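Local atomic coordinates of pyroglutatmate porin OpdO (Pseudomonas aeruginosa, PDB entry 3SZV), a protein that probably works as an outer-membrane porin of the OprD family, a beta-barrel channel whose relatives take up small carboxylates. Residues G224-L229 against S236-L241; L296-Q301 against E310-L315; G303-V308 against G349-R354; L329-R334 against R354-G359. One frame throughout, in Å; residues are numbered along the deposited sequence.

How the contacts relate
Contact 1 comes first along the chain. It closes the short turn of the hairpin 218-230/236-248, and the others open only after it has closed. Contact 2 closes the end of the long loop between strands 271-281 and 311-320, bringing 296-301 onto 310-315. Contact 3 starts within that span at 303-308 and runs on to 349-354, so contacts 2 and 3 cross. Contact 4 joins strands 329-343 and 346-361. It follows contact 2 in series, crosses contact 3 and shares Arg354 with it. Together, contacts 2 and 3 hold the loop on strands 311-320 and 346-361, while contacts 1 and 4 knit neighbouring strands.

Contact 1: G224-L229 against S236-L241; sequences GLVHTL and SLKSDL
Leu225 and Leu241 form one rung of an antiparallel beta hairpin in the porin barrel, built from strands 218-230 and 236-248. Leu241 N donates to Leu225 O at 2.9 Å, and Leu225 N donates back to Leu241 O. The same two-way pairing recurs at His227 with Ser239 and at Leu229 with Leu237. His227 N reaches Ser239 O at 2.8 Å. Val226 with Asp240 and Thr228 with Lys238 are the non-hydrogen-bonded pairs between these rungs.

Side chains alternate between two faces. On the face of Val226, Thr228, Lys238 and Asp240, Val226 touches two residues of the other strand. Its CG1 is anti to the backbone N (chi1 178°) and meets Lys238 CE at 3.6 Å. Its CG2 lies 3.9 Å from Asp240 OD1, with the two side chains alongside each other. Lys238 CG passes Thr228 OG1, and the extended chain beyond it brings CE to Val226. Asp240 has its salt bridge with Arg242.

The other face bears four leucines, His227 and Ser239. Here one water joins both strands. It lies in the ring plane of His227, 2.9 Å from ND1. It also bonds to Ser239 OG at 2.8 Å and donates to Leu237 O at 3.0 Å.

Strands 205-214 and 256-268 extend the wall on either side. Bound detergent touches Gly224 and Leu225. The chemistry is thus divided between a mixed face that carries Lys238 and Asp240 and a leucine-rich one, consistent with a barrel wall whose leucines meet lipid, and the water links polar groups on the leucine side.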
loop_
_atom_site.group_PDB
_atom_site.type_symbol
_atom_site.label_atom_id
_atom_site.label_comp_id
_atom_site.label_asym_id
_atom_site.label_seq_id
_atom_site.Cartn_x
_atom_site.Cartn_y
_atom_site.Cartn_z
ATOM N N GLY A 224 11.121 12.721 3.379
ATOM C CA GLY A 224 11.845 11.638 2.745
ATOM C C GLY A 224 12.821 12.145 1.704
ATOM O O GLY A 224 12.631 13.211 1.123
ATOM N N LEU A 225 13.888 11.385 1.492
ATOM C CA LEU A 225 14.859 11.720 0.461
ATOM C C LEU A 225 15.195 10.415 -0.208
ATOM O O LEU A 225 15.569 9.450 0.467
ATOM C CB LEU A 225 16.115 12.329 1.102
ATOM C CG LEU A 225 17.084 13.082 0.193
ATOM C CD1 LEU A 225 16.384 14.232 -0.529
ATOM C CD2 LEU A 225 18.277 13.603 0.997
ATOM N N VAL A 226 15.051 10.359 -1.533
ATOM C CA VAL A 226 15.312 9.135 -2.265
ATOM C C VAL A 226 16.273 9.443 -3.405
ATOM O O VAL A 226 16.002 10.300 -4.254
ATOM C CB VAL A 226 14.020 8.526 -2.845
ATOM C CG1 VAL A 226 14.326 7.282 -3.642
ATOM C CG2 VAL A 226 13.041 8.203 -1.717
ATOM N N HIS A 227 17.408 8.753 -3.400
ATOM C CA HIS A 227 18.421 8.922 -4.421
ATOM C C HIS A 227 18.536 7.655 -5.234
ATOM O O HIS A 227 18.663 6.557 -4.693
ATOM C CB HIS A 227 19.774 9.263 -3.796
ATOM C CG HIS A 227 20.855 9.468 -4.807
ATOM N ND1 HIS A 227 21.812 8.514 -5.075
ATOM C CD2 HIS A 227 21.110 10.507 -5.636
ATOM C CE1 HIS A 227 22.624 8.966 -6.016
ATOM N NE2 HIS A 227 22.218 10.171 -6.376
ATOM N N THR A 228 18.497 7.808 -6.550
ATOM C CA THR A 228 18.591 6.659 -7.426
ATOM C C THR A 228 19.839 6.788 -8.288
ATOM O O THR A 228 19.966 7.720 -9.078
ATOM C CB THR A 228 17.331 6.523 -8.293
ATOM O OG1 THR A 228 16.183 6.364 -7.453
ATOM C CG2 THR A 228 17.444 5.313 -9.215
ATOM N N LEU A 229 20.773 5.863 -8.102
ATOM C CA LEU A 229 22.020 5.866 -8.844
ATOM C C LEU A 229 22.023 4.727 -9.846
ATOM O O LEU A 229 22.118 3.563 -9.474
ATOM C CB LEU A 229 23.202 5.721 -7.888
ATOM C CG LEU A 229 24.582 5.594 -8.533
ATOM C CD1 LEU A 229 24.894 6.818 -9.387
ATOM C CD2 LEU A 229 25.644 5.391 -7.461
ATOM N N SER A 236 22.461 -0.845 -10.148
ATOM C CA SER A 236 21.919 0.387 -9.604
ATOM C C SER A 236 21.785 0.327 -8.092
ATOM O O SER A 236 21.701 -0.755 -7.505
ATOM C CB SER A 236 20.559 0.691 -10.233
ATOM O OG SER A 236 19.580 -0.258 -9.837
ATOM N N LEU A 237 21.771 1.501 -7.470
ATOM C CA LEU A 237 21.606 1.613 -6.030
ATOM C C LEU A 237 20.582 2.686 -5.728
ATOM O O LEU A 237 20.744 3.846 -6.123
ATOM C CB LEU A 237 22.935 1.963 -5.355
ATOM C CG LEU A 237 22.862 2.139 -3.839
ATOM C CD1 LEU A 237 22.463 0.828 -3.188
ATOM C CD2 LEU A 237 24.189 2.633 -3.281
ATOM N N LYS A 238 19.520 2.293 -5.035
ATOM C CA LYS A 238 18.515 3.228 -4.559
ATOM C C LYS A 238 18.715 3.403 -3.062
ATOM O O LYS A 238 18.822 2.419 -2.315
ATOM C CB LYS A 238 17.104 2.689 -4.842
ATOM C CG LYS A 238 15.974 3.642 -4.494
ATOM C CD LYS A 238 14.607 2.986 -4.737
ATOM C CE LYS A 238 13.464 3.846 -4.214
ATOM N NZ LYS A 238 12.134 3.162 -4.344
ATOM N N SER A 239 18.768 4.656 -2.624
ATOM C CA SER A 239 18.900 4.970 -1.204
ATOM C C SER A 239 17.658 5.724 -0.783
ATOM O O SER A 239 17.352 6.777 -1.348
ATOM C CB SER A 239 20.131 5.847 -0.974
ATOM O OG SER A 239 21.316 5.185 -1.371
ATOM N N ASP A 240 16.946 5.194 0.209
ATOM C CA ASP A 240 15.611 5.675 0.576
ATOM C C ASP A 240 15.623 5.993 2.074
ATOM O O ASP A 240 15.696 5.089 2.904
ATOM C CB ASP A 240 14.594 4.573 0.204
ATOM C CG ASP A 240 13.139 4.924 0.525
ATOM O OD1 ASP A 240 12.863 5.797 1.368
ATOM O OD2 ASP A 240 12.265 4.260 -0.084
ATOM N N LEU A 241 15.595 7.284 2.400
ATOM C CA LEU A 241 15.637 7.753 3.789
ATOM C C LEU A 241 14.291 8.343 4.182
ATOM O O LEU A 241 13.714 9.139 3.437
ATOM C CB LEU A 241 16.714 8.829 3.957
ATOM C CG LEU A 241 18.116 8.437 3.515
ATOM C CD1 LEU A 241 19.068 9.606 3.764
ATOM C CD2 LEU A 241 18.555 7.195 4.279
HETATM O O HOH W 1 21.811 5.797 -4.104
#

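Contact 2: L296-Q301 against E310-L315; sequences LVNFIQ and ERSWQL
Asn298 and Gln314 bury the most surface here, and their side chains run antiparallel alongside one another. Gln314 NE2 donates to Asn298 OD1 at 2.9 Å. The acceptor lies close to the Gln314 amide plane, but NE2 is tilted from the plane of the Asn298 carbonyl. The two amide planes stand 66° apart. Gln314 is extended throughout, with CG trans to its main-chain nitrogen (chi1 175°), and this carries its amide across to the loop. NE2 also makes a weak bond to Val297 O at 3.1 Å. One amide nitrogen therefore serves both a side-chain and a backbone oxygen.

The Asn298 amide is used at both ends. Its ND2 donates to Ser312 OG at 2.9 Å, nearly straight at 169° and in the amide plane. Two bonds in different directions should fix the rotation of this buried amide. Asn298 OD1 also packs on Gln314 CB at 3.2 Å. Ile300 CG2 stands 4.1 Å from Gln314 OE1, a loose van der Waals touch of a methyl on the amide oxygen.

Asn298 sits in a type I turn from Leu296 to Phe299. Phe299 N closes that turn on Leu296 O. The segment 296-301 has no helix or strand, and every bond to strand 311-320 uses a side chain on at least one side.

Trp313 points away from the loop, toward the other side of the strand. Strand 271-281 flanks strand 311-320, and its Gln278 accepts from Asn298 N. Ile300 also packs on strands 329-343 and 346-361, so the loop lies across several neighbouring strands.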
loop_
_atom_site.group_PDB
_atom_site.type_symbol
_atom_site.label_atom_id
_atom_site.label_comp_id
_atom_site.label_asym_id
_atom_site.label_seq_id
_atom_site.Cartn_x
_atom_site.Cartn_y
_atom_site.Cartn_z
ATOM N N LEU A 296 6.705 2.178 6.298
ATOM C CA LEU A 296 7.904 1.815 7.058
ATOM C C LEU A 296 8.774 0.904 6.223
ATOM O O LEU A 296 8.273 -0.027 5.593
ATOM C CB LEU A 296 7.522 1.104 8.354
ATOM C CG LEU A 296 6.804 1.986 9.381
ATOM C CD1 LEU A 296 6.245 1.115 10.504
ATOM C CD2 LEU A 296 7.744 3.075 9.947
ATOM N N VAL A 297 10.074 1.170 6.200
ATOM C CA VAL A 297 10.959 0.367 5.359
ATOM C C VAL A 297 10.976 -1.106 5.757
ATOM O O VAL A 297 11.203 -1.968 4.904
ATOM C CB VAL A 297 12.420 0.920 5.291
ATOM C CG1 VAL A 297 12.456 2.369 4.743
ATOM C CG2 VAL A 297 13.144 0.793 6.651
ATOM N N ASN A 298 10.762 -1.404 7.046
ATOM C CA ASN A 298 10.784 -2.789 7.497
ATOM C C ASN A 298 9.399 -3.403 7.726
ATOM O O ASN A 298 9.264 -4.419 8.403
ATOM C CB ASN A 298 11.673 -2.930 8.748
ATOM C CG ASN A 298 13.164 -2.764 8.431
ATOM O OD1 ASN A 298 13.583 -2.761 7.265
ATOM N ND2 ASN A 298 13.977 -2.643 9.482
ATOM N N PHE A 299 8.374 -2.794 7.129
ATOM C CA PHE A 299 7.032 -3.377 7.111
ATOM C C PHE A 299 7.003 -4.457 6.037
ATOM O O PHE A 299 7.237 -4.181 4.852
ATOM C CB PHE A 299 5.986 -2.286 6.826
ATOM C CG PHE A 299 4.645 -2.794 6.345
ATOM C CD1 PHE A 299 3.865 -3.625 7.134
ATOM C CD2 PHE A 299 4.145 -2.371 5.126
ATOM C CE1 PHE A 299 2.609 -4.066 6.683
ATOM C CE2 PHE A 299 2.897 -2.799 4.677
ATOM C CZ PHE A 299 2.134 -3.643 5.458
ATOM N N ILE A 300 6.734 -5.684 6.469
ATOM C CA ILE A 300 6.811 -6.850 5.598
ATOM C C ILE A 300 5.519 -7.679 5.666
ATOM O O ILE A 300 4.440 -7.091 5.817
ATOM C CB ILE A 300 8.112 -7.643 5.860
ATOM C CG1 ILE A 300 8.232 -8.086 7.322
ATOM C CG2 ILE A 300 9.314 -6.798 5.463
ATOM C CD1 ILE A 300 9.307 -9.152 7.517
ATOM N N GLN A 301 5.589 -9.005 5.526
ATOM C CA GLN A 301 4.357 -9.762 5.311
ATOM C C GLN A 301 3.402 -9.667 6.487
ATOM O O GLN A 301 2.202 -9.424 6.313
ATOM C CB GLN A 301 4.649 -11.230 4.983
ATOM C CG GLN A 301 3.398 -12.054 4.718
ATOM C CD GLN A 301 3.714 -13.445 4.185
ATOM O OE1 GLN A 301 4.718 -13.655 3.501
ATOM N NE2 GLN A 301 2.854 -14.409 4.499
ATOM N N GLU A 310 11.257 0.209 18.991
ATOM C CA GLU A 310 11.827 -0.886 18.211
ATOM C C GLU A 310 12.945 -0.462 17.261
ATOM O O GLU A 310 12.774 0.460 16.456
ATOM C CB GLU A 310 10.742 -1.624 17.429
ATOM C CG GLU A 310 11.250 -2.932 16.845
ATOM C CD GLU A 310 10.137 -3.906 16.532
ATOM O OE1 GLU A 310 8.964 -3.473 16.496
ATOM O OE2 GLU A 310 10.450 -5.113 16.358
ATOM N N ARG A 311 14.075 -1.159 17.342
ATOM C CA ARG A 311 15.179 -1.001 16.393
ATOM C C ARG A 311 15.239 -2.270 15.575
ATOM O O ARG A 311 15.181 -3.367 16.134
ATOM C CB ARG A 311 16.491 -0.794 17.149
ATOM C CG ARG A 311 17.738 -0.863 16.277
ATOM C CD ARG A 311 18.997 -0.698 17.118
ATOM N NE ARG A 311 19.071 -1.705 18.176
ATOM C CZ ARG A 311 19.658 -1.512 19.351
ATOM N NH1 ARG A 311 20.227 -0.345 19.627
ATOM N NH2 ARG A 311 19.677 -2.482 20.254
ATOM N N SER A 312 15.329 -2.144 14.252
ATOM C CA SER A 312 15.304 -3.338 13.429
ATOM C C SER A 312 16.167 -3.199 12.191
ATOM O O SER A 312 16.401 -2.092 11.703
ATOM C CB SER A 312 13.863 -3.693 13.045
ATOM O OG SER A 312 13.253 -2.679 12.253
ATOM N N TRP A 313 16.658 -4.331 11.705
ATOM C CA TRP A 313 17.385 -4.355 10.447
ATOM C C TRP A 313 16.803 -5.418 9.539
ATOM O O TRP A 313 16.221 -6.405 10.008
ATOM C CB TRP A 313 18.889 -4.578 10.676
ATOM C CG TRP A 313 19.260 -5.865 11.337
ATOM C CD1 TRP A 313 19.524 -6.058 12.664
ATOM C CD2 TRP A 313 19.445 -7.135 10.703
ATOM N NE1 TRP A 313 19.853 -7.378 12.895
ATOM C CE2 TRP A 313 19.812 -8.058 11.704
ATOM C CE3 TRP A 313 19.335 -7.583 9.379
ATOM C CZ2 TRP A 313 20.062 -9.404 11.427
ATOM C CZ3 TRP A 313 19.584 -8.915 9.106
ATOM C CH2 TRP A 313 19.945 -9.810 10.122
ATOM N N GLN A 314 16.966 -5.202 8.235
ATOM C CA GLN A 314 16.404 -6.080 7.216
ATOM C C GLN A 314 17.468 -6.437 6.193
ATOM O O GLN A 314 18.245 -5.575 5.773
ATOM C CB GLN A 314 15.244 -5.398 6.473
ATOM C CG GLN A 314 14.702 -6.256 5.307
ATOM C CD GLN A 314 13.496 -5.676 4.568
ATOM O OE1 GLN A 314 13.002 -6.305 3.635
ATOM N NE2 GLN A 314 13.036 -4.483 4.953
ATOM N N LEU A 315 17.478 -7.701 5.774
ATOM C CA LEU A 315 18.187 -8.097 4.562
ATOM C C LEU A 315 17.188 -8.788 3.644
ATOM O O LEU A 315 16.409 -9.631 4.092
ATOM C CB LEU A 315 19.387 -8.996 4.885
ATOM C CG LEU A 315 20.586 -8.250 5.485
ATOM C CD1 LEU A 315 21.648 -9.220 5.997
ATOM C CD2 LEU A 315 21.186 -7.271 4.473
#

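Contact 3: G303-V308 against G349-R354; sequences GDFGNV and GKEWER
Glu353 OE1 accepts a hydrogen bond from Gly303 N at 2.8 Å. It uses its syn lone pair, on the side of the other carboxylate oxygen. Glu353 is extended, an all-trans chain to CD (chi1 177°), which brings the carboxylate to the loop backbone. Its second oxygen, OE2, accepts from Ile302 N and from Asn355 ND2. Adjacent loop amides thus hold the two oxygens.

Phe305 fits between the two glutamates. Glu353 CB meets the ring at its edge, 3.8 Å from Phe305 CZ. Glu351 passes beside the ring at a slant, and its CG comes within 3.7 Å of Phe305 CE1. The Glu351 carboxylate plane is turned 36° from the ring.

Gly303 to Val308 belong to the long loop between strands 271-281 and 311-320, which packs here on strand 346-361 of the barrel, the strand of Glu351 and Glu353. An Asx turn shapes the loop near its end: Gly306 N donates to Asp304 OD1 at 2.8 Å, meeting it from above the carboxylate plane. Asp304 also forms a salt bridge with Arg184.

A water joins the loop to Glu351. It accepts from Phe305 N at 2.9 Å and donates to Glu351 OE2 at 2.8 Å. The same water sits over one face of the Phe305 ring, toward its rim. Asn307 ND2 lies 3.4 Å from Glu351 OE2 and bonds to Glu310 OE1.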
loop_
_atom_site.group_PDB
_atom_site.type_symbol
_atom_site.label_atom_id
_atom_site.label_comp_id
_atom_site.label_asym_id
_atom_site.label_seq_id
_atom_site.Cartn_x
_atom_site.Cartn_y
_atom_site.Cartn_z
ATOM N N GLY A 303 4.563 -8.351 10.117
ATOM C CA GLY A 303 4.856 -7.271 11.043
ATOM C C GLY A 303 5.306 -5.957 10.443
ATOM O O GLY A 303 5.829 -5.901 9.318
ATOM N N ASP A 304 5.093 -4.884 11.196
ATOM C CA ASP A 304 5.524 -3.563 10.771
ATOM C C ASP A 304 6.824 -3.102 11.436
ATOM O O ASP A 304 7.421 -2.104 11.015
ATOM C CB ASP A 304 4.411 -2.513 10.951
ATOM C CG ASP A 304 3.974 -2.346 12.385
ATOM O OD1 ASP A 304 4.660 -2.851 13.312
ATOM O OD2 ASP A 304 2.935 -1.674 12.594
ATOM N N PHE A 305 7.266 -3.840 12.455
ATOM C CA PHE A 305 8.449 -3.472 13.227
ATOM C C PHE A 305 8.339 -2.036 13.731
ATOM O O PHE A 305 9.318 -1.306 13.856
ATOM C CB PHE A 305 9.728 -3.803 12.448
ATOM C CG PHE A 305 9.936 -5.285 12.314
ATOM C CD1 PHE A 305 10.727 -5.976 13.226
ATOM C CD2 PHE A 305 9.257 -6.007 11.338
ATOM C CE1 PHE A 305 10.871 -7.356 13.145
ATOM C CE2 PHE A 305 9.397 -7.379 11.249
ATOM C CZ PHE A 305 10.210 -8.058 12.152
ATOM N N GLY A 306 7.103 -1.676 14.068
ATOM C CA GLY A 306 6.777 -0.326 14.489
ATOM C C GLY A 306 6.397 -0.224 15.952
ATOM O O GLY A 306 5.765 0.748 16.371
ATOM N N ASN A 307 6.775 -1.237 16.729
ATOM C CA ASN A 307 6.512 -1.229 18.166
ATOM C C ASN A 307 7.295 -0.152 18.912
ATOM O O ASN A 307 8.304 0.359 18.420
ATOM C CB ASN A 307 6.804 -2.613 18.759
ATOM C CG ASN A 307 5.860 -3.665 18.230
ATOM O OD1 ASN A 307 4.701 -3.736 18.656
ATOM N ND2 ASN A 307 6.342 -4.494 17.307
ATOM N N VAL A 308 6.824 0.184 20.103
ATOM C CA VAL A 308 7.499 1.171 20.938
ATOM C C VAL A 308 8.995 0.873 21.070
ATOM O O VAL A 308 9.390 -0.234 21.465
ATOM C CB VAL A 308 6.853 1.238 22.347
ATOM C CG1 VAL A 308 7.626 2.182 23.252
ATOM C CG2 VAL A 308 5.390 1.664 22.227
ATOM N N GLY A 349 12.400 -6.445 24.657
ATOM C CA GLY A 349 11.553 -7.074 23.658
ATOM C C GLY A 349 12.301 -7.310 22.359
ATOM O O GLY A 349 13.019 -6.431 21.878
ATOM N N LYS A 350 12.143 -8.509 21.807
ATOM C CA LYS A 350 12.810 -8.872 20.559
ATOM C C LYS A 350 11.903 -9.736 19.709
ATOM O O LYS A 350 11.102 -10.514 20.220
ATOM C CB LYS A 350 14.121 -9.611 20.840
ATOM C CG LYS A 350 13.943 -10.956 21.502
ATOM C CD LYS A 350 15.292 -11.568 21.853
ATOM C CE LYS A 350 15.127 -12.927 22.514
ATOM N NZ LYS A 350 16.448 -13.557 22.791
ATOM N N GLU A 351 12.044 -9.593 18.396
ATOM C CA GLU A 351 11.263 -10.388 17.463
ATOM C C GLU A 351 12.021 -10.521 16.161
ATOM O O GLU A 351 12.847 -9.681 15.816
ATOM C CB GLU A 351 9.903 -9.729 17.189
ATOM C CG GLU A 351 10.000 -8.313 16.639
ATOM C CD GLU A 351 8.681 -7.797 16.099
ATOM O OE1 GLU A 351 7.760 -8.616 15.890
ATOM O OE2 GLU A 351 8.569 -6.573 15.863
ATOM N N TRP A 352 11.733 -11.585 15.427
ATOM C CA TRP A 352 12.226 -11.654 14.060
ATOM C C TRP A 352 11.163 -12.235 13.152
ATOM O O TRP A 352 10.249 -12.937 13.609
ATOM C CB TRP A 352 13.544 -12.441 13.965
ATOM C CG TRP A 352 13.490 -13.886 14.378
ATOM C CD1 TRP A 352 13.845 -14.400 15.598
ATOM C CD2 TRP A 352 13.106 -15.013 13.574
ATOM N NE1 TRP A 352 13.692 -15.763 15.606
ATOM C CE2 TRP A 352 13.242 -16.165 14.376
ATOM C CE3 TRP A 352 12.658 -15.159 12.255
ATOM C CZ2 TRP A 352 12.944 -17.446 13.906
ATOM C CZ3 TRP A 352 12.363 -16.433 11.792
ATOM C CH2 TRP A 352 12.513 -17.559 12.614
ATOM N N GLU A 353 11.276 -11.916 11.869
ATOM C CA GLU A 353 10.347 -12.431 10.873
ATOM C C GLU A 353 11.099 -12.759 9.595
ATOM O O GLU A 353 11.932 -11.978 9.141
ATOM C CB GLU A 353 9.236 -11.411 10.593
ATOM C CG GLU A 353 8.269 -11.863 9.500
ATOM C CD GLU A 353 7.099 -10.909 9.276
ATOM O OE1 GLU A 353 6.812 -10.064 10.163
ATOM O OE2 GLU A 353 6.468 -10.995 8.196
ATOM N N ARG A 354 10.815 -13.932 9.047
ATOM C CA ARG A 354 11.331 -14.315 7.745
ATOM C C ARG A 354 10.167 -14.445 6.774
ATOM O O ARG A 354 9.117 -14.969 7.130
ATOM C CB ARG A 354 12.068 -15.653 7.825
ATOM C CG ARG A 354 12.588 -16.100 6.478
ATOM C CD ARG A 354 12.734 -17.614 6.366
ATOM N NE ARG A 354 11.586 -18.373 6.875
ATOM C CZ ARG A 354 10.376 -18.423 6.314
ATOM N NH1 ARG A 354 10.092 -17.730 5.211
ATOM N NH2 ARG A 354 9.429 -19.166 6.874
HETATM O O HOH W 2 6.648 -6.364 13.848
#

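Contact 4: L329-R334 against R354-G359; sequences LSFMSR and RNTDLG
Main-chain bonds join Ser330 to Gly359, Met332 to Asp357 and Arg334 to Asn355, each pair in both directions. Asp357 N donates to Met332 O at 2.8 Å. Phe331 with Leu358 and Ser333 with Thr356 are the non-hydrogen-bonded pairs between them.

Polar side chains come next. Arg334 NE donates to Asn355 OD1 at 2.9 Å, and Arg334 NH2 adds a weak bond to the same oxygen. CG of Arg334 sits between the backbone N and the carbonyl carbon (chi1 57°), and the extended chain runs obliquely across Asn355. The guanidinium and amide planes are 69° apart. Gln301 N of the long loop also donates to Asn355 OD1, so this oxygen serves loop and strand alike. Asn355 ND2 donates to Arg354 O and to Glu353 OE2. On the other face, the hydroxyls Ser333 OG and Thr356 OG1 share a hydrogen bond of 3.1 Å.

The two segments form part of the beta hairpin of strands 329-343 and 346-361 in the barrel wall. Strands 311-320 and 371-381 flank it.

Waters bridge the strands as well. One donates to Asp357 OD1 at 2.8 Å and weakly accepts from Arg334 NH2.

Van der Waals contacts occur on both faces. Met332 is bent so that its methyl CE lies over the centre of the Arg334 guanidinium and 3.5 Å from Asp357 OD2. On the opposite face, Phe331 CE1 meets Thr356 CG2 at 3.6 Å. Leu358 CG lies at the edge of the Phe331 ring, 4.4 Å from Phe331 CD1.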
loop_
_atom_site.group_PDB
_atom_site.type_symbol
_atom_site.label_atom_id
_atom_site.label_comp_id
_atom_site.label_asym_id
_atom_site.label_seq_id
_atom_site.Cartn_x
_atom_site.Cartn_y
_atom_site.Cartn_z
ATOM N N LEU A 329 8.971 -16.516 -13.641
ATOM C CA LEU A 329 9.329 -17.027 -12.322
ATOM C C LEU A 329 10.017 -15.979 -11.459
ATOM O O LEU A 329 10.883 -15.241 -11.931
ATOM C CB LEU A 329 10.242 -18.242 -12.494
ATOM C CG LEU A 329 10.581 -19.083 -11.268
ATOM C CD1 LEU A 329 9.320 -19.620 -10.632
ATOM C CD2 LEU A 329 11.504 -20.222 -11.695
ATOM N N SER A 330 9.670 -15.962 -10.175
ATOM C CA SER A 330 10.222 -14.980 -9.248
ATOM C C SER A 330 10.518 -15.619 -7.894
ATOM O O SER A 330 9.814 -16.533 -7.462
ATOM C CB SER A 330 9.246 -13.811 -9.056
ATOM O OG SER A 330 7.990 -14.272 -8.586
ATOM N N PHE A 331 11.560 -15.128 -7.234
ATOM C CA PHE A 331 11.897 -15.560 -5.888
ATOM C C PHE A 331 12.289 -14.339 -5.082
ATOM O O PHE A 331 13.051 -13.492 -5.553
ATOM C CB PHE A 331 13.071 -16.545 -5.913
ATOM C CG PHE A 331 13.554 -16.944 -4.538
ATOM C CD1 PHE A 331 12.927 -17.968 -3.844
ATOM C CD2 PHE A 331 14.612 -16.277 -3.926
ATOM C CE1 PHE A 331 13.363 -18.340 -2.577
ATOM C CE2 PHE A 331 15.058 -16.655 -2.664
ATOM C CZ PHE A 331 14.426 -17.681 -1.987
ATOM N N MET A 332 11.777 -14.258 -3.861
ATOM C CA MET A 332 12.220 -13.257 -2.900
ATOM C C MET A 332 12.332 -13.900 -1.523
ATOM O O MET A 332 11.492 -14.724 -1.150
ATOM C CB MET A 332 11.238 -12.085 -2.856
ATOM C CG MET A 332 11.654 -10.974 -1.880
ATOM S SD MET A 332 11.167 -11.213 -0.154
ATOM C CE MET A 332 9.400 -11.007 -0.295
ATOM N N SER A 333 13.370 -13.552 -0.771
ATOM C CA SER A 333 13.389 -13.914 0.637
ATOM C C SER A 333 13.925 -12.735 1.431
ATOM O O SER A 333 14.834 -12.027 0.990
ATOM C CB SER A 333 14.219 -15.177 0.870
ATOM O OG SER A 333 13.910 -15.753 2.132
ATOM N N ARG A 334 13.366 -12.518 2.610
ATOM C CA ARG A 334 13.825 -11.415 3.438
ATOM C C ARG A 334 13.719 -11.790 4.904
ATOM O O ARG A 334 12.963 -12.684 5.279
ATOM C CB ARG A 334 13.041 -10.132 3.139
ATOM C CG ARG A 334 11.546 -10.278 3.318
ATOM C CD ARG A 334 10.793 -9.031 2.884
ATOM N NE ARG A 334 9.369 -9.320 2.875
ATOM C CZ ARG A 334 8.455 -8.581 2.263
ATOM N NH1 ARG A 334 8.808 -7.460 1.650
ATOM N NH2 ARG A 334 7.179 -8.944 2.283
ATOM N N ARG A 354 10.815 -13.932 9.047
ATOM C CA ARG A 354 11.331 -14.315 7.745
ATOM C C ARG A 354 10.167 -14.445 6.774
ATOM O O ARG A 354 9.117 -14.969 7.130
ATOM C CB ARG A 354 12.068 -15.653 7.825
ATOM C CG ARG A 354 12.588 -16.100 6.478
ATOM C CD ARG A 354 12.734 -17.614 6.366
ATOM N NE ARG A 354 11.586 -18.373 6.875
ATOM C CZ ARG A 354 10.376 -18.423 6.314
ATOM N NH1 ARG A 354 10.092 -17.730 5.211
ATOM N NH2 ARG A 354 9.429 -19.166 6.874
ATOM N N ASN A 355 10.356 -13.973 5.544
ATOM C CA ASN A 355 9.363 -14.148 4.485
ATOM C C ASN A 355 10.024 -14.756 3.269
ATOM O O ASN A 355 11.167 -14.421 2.953
ATOM C CB ASN A 355 8.805 -12.813 3.979
ATOM C CG ASN A 355 8.066 -11.994 5.026
ATOM O OD1 ASN A 355 7.781 -10.823 4.769
ATOM N ND2 ASN A 355 7.727 -12.576 6.180
ATOM N N THR A 356 9.306 -15.626 2.566
ATOM C CA THR A 356 9.773 -16.130 1.275
ATOM C C THR A 356 8.608 -16.143 0.308
ATOM O O THR A 356 7.547 -16.680 0.626
ATOM C CB THR A 356 10.335 -17.553 1.390
ATOM O OG1 THR A 356 11.426 -17.550 2.314
ATOM C CG2 THR A 356 10.818 -18.056 0.017
ATOM N N ASP A 357 8.800 -15.538 -0.867
ATOM C CA ASP A 357 7.775 -15.506 -1.905
ATOM C C ASP A 357 8.287 -16.248 -3.128
ATOM O O ASP A 357 9.373 -15.954 -3.619
ATOM C CB ASP A 357 7.470 -14.070 -2.336
ATOM C CG ASP A 357 6.646 -13.296 -1.320
ATOM O OD1 ASP A 357 6.339 -13.840 -0.243
ATOM O OD2 ASP A 357 6.322 -12.124 -1.615
ATOM N N LEU A 358 7.497 -17.192 -3.630
ATOM C CA LEU A 358 7.813 -17.890 -4.866
ATOM C C LEU A 358 6.631 -17.670 -5.785
ATOM O O LEU A 358 5.485 -17.861 -5.385
ATOM C CB LEU A 358 7.962 -19.389 -4.608
ATOM C CG LEU A 358 9.270 -20.090 -4.971
ATOM C CD1 LEU A 358 9.089 -21.593 -4.838
ATOM C CD2 LEU A 358 9.715 -19.725 -6.376
ATOM N N GLY A 359 6.887 -17.266 -7.021
ATOM C CA GLY A 359 5.773 -17.007 -7.914
ATOM C C GLY A 359 6.037 -17.378 -9.350
ATOM O O GLY A 359 7.184 -17.411 -9.791
HETATM O O HOH W 3 8.126 -14.217 -5.808
HETATM O O HOH W 4 6.259 -12.019 1.862
#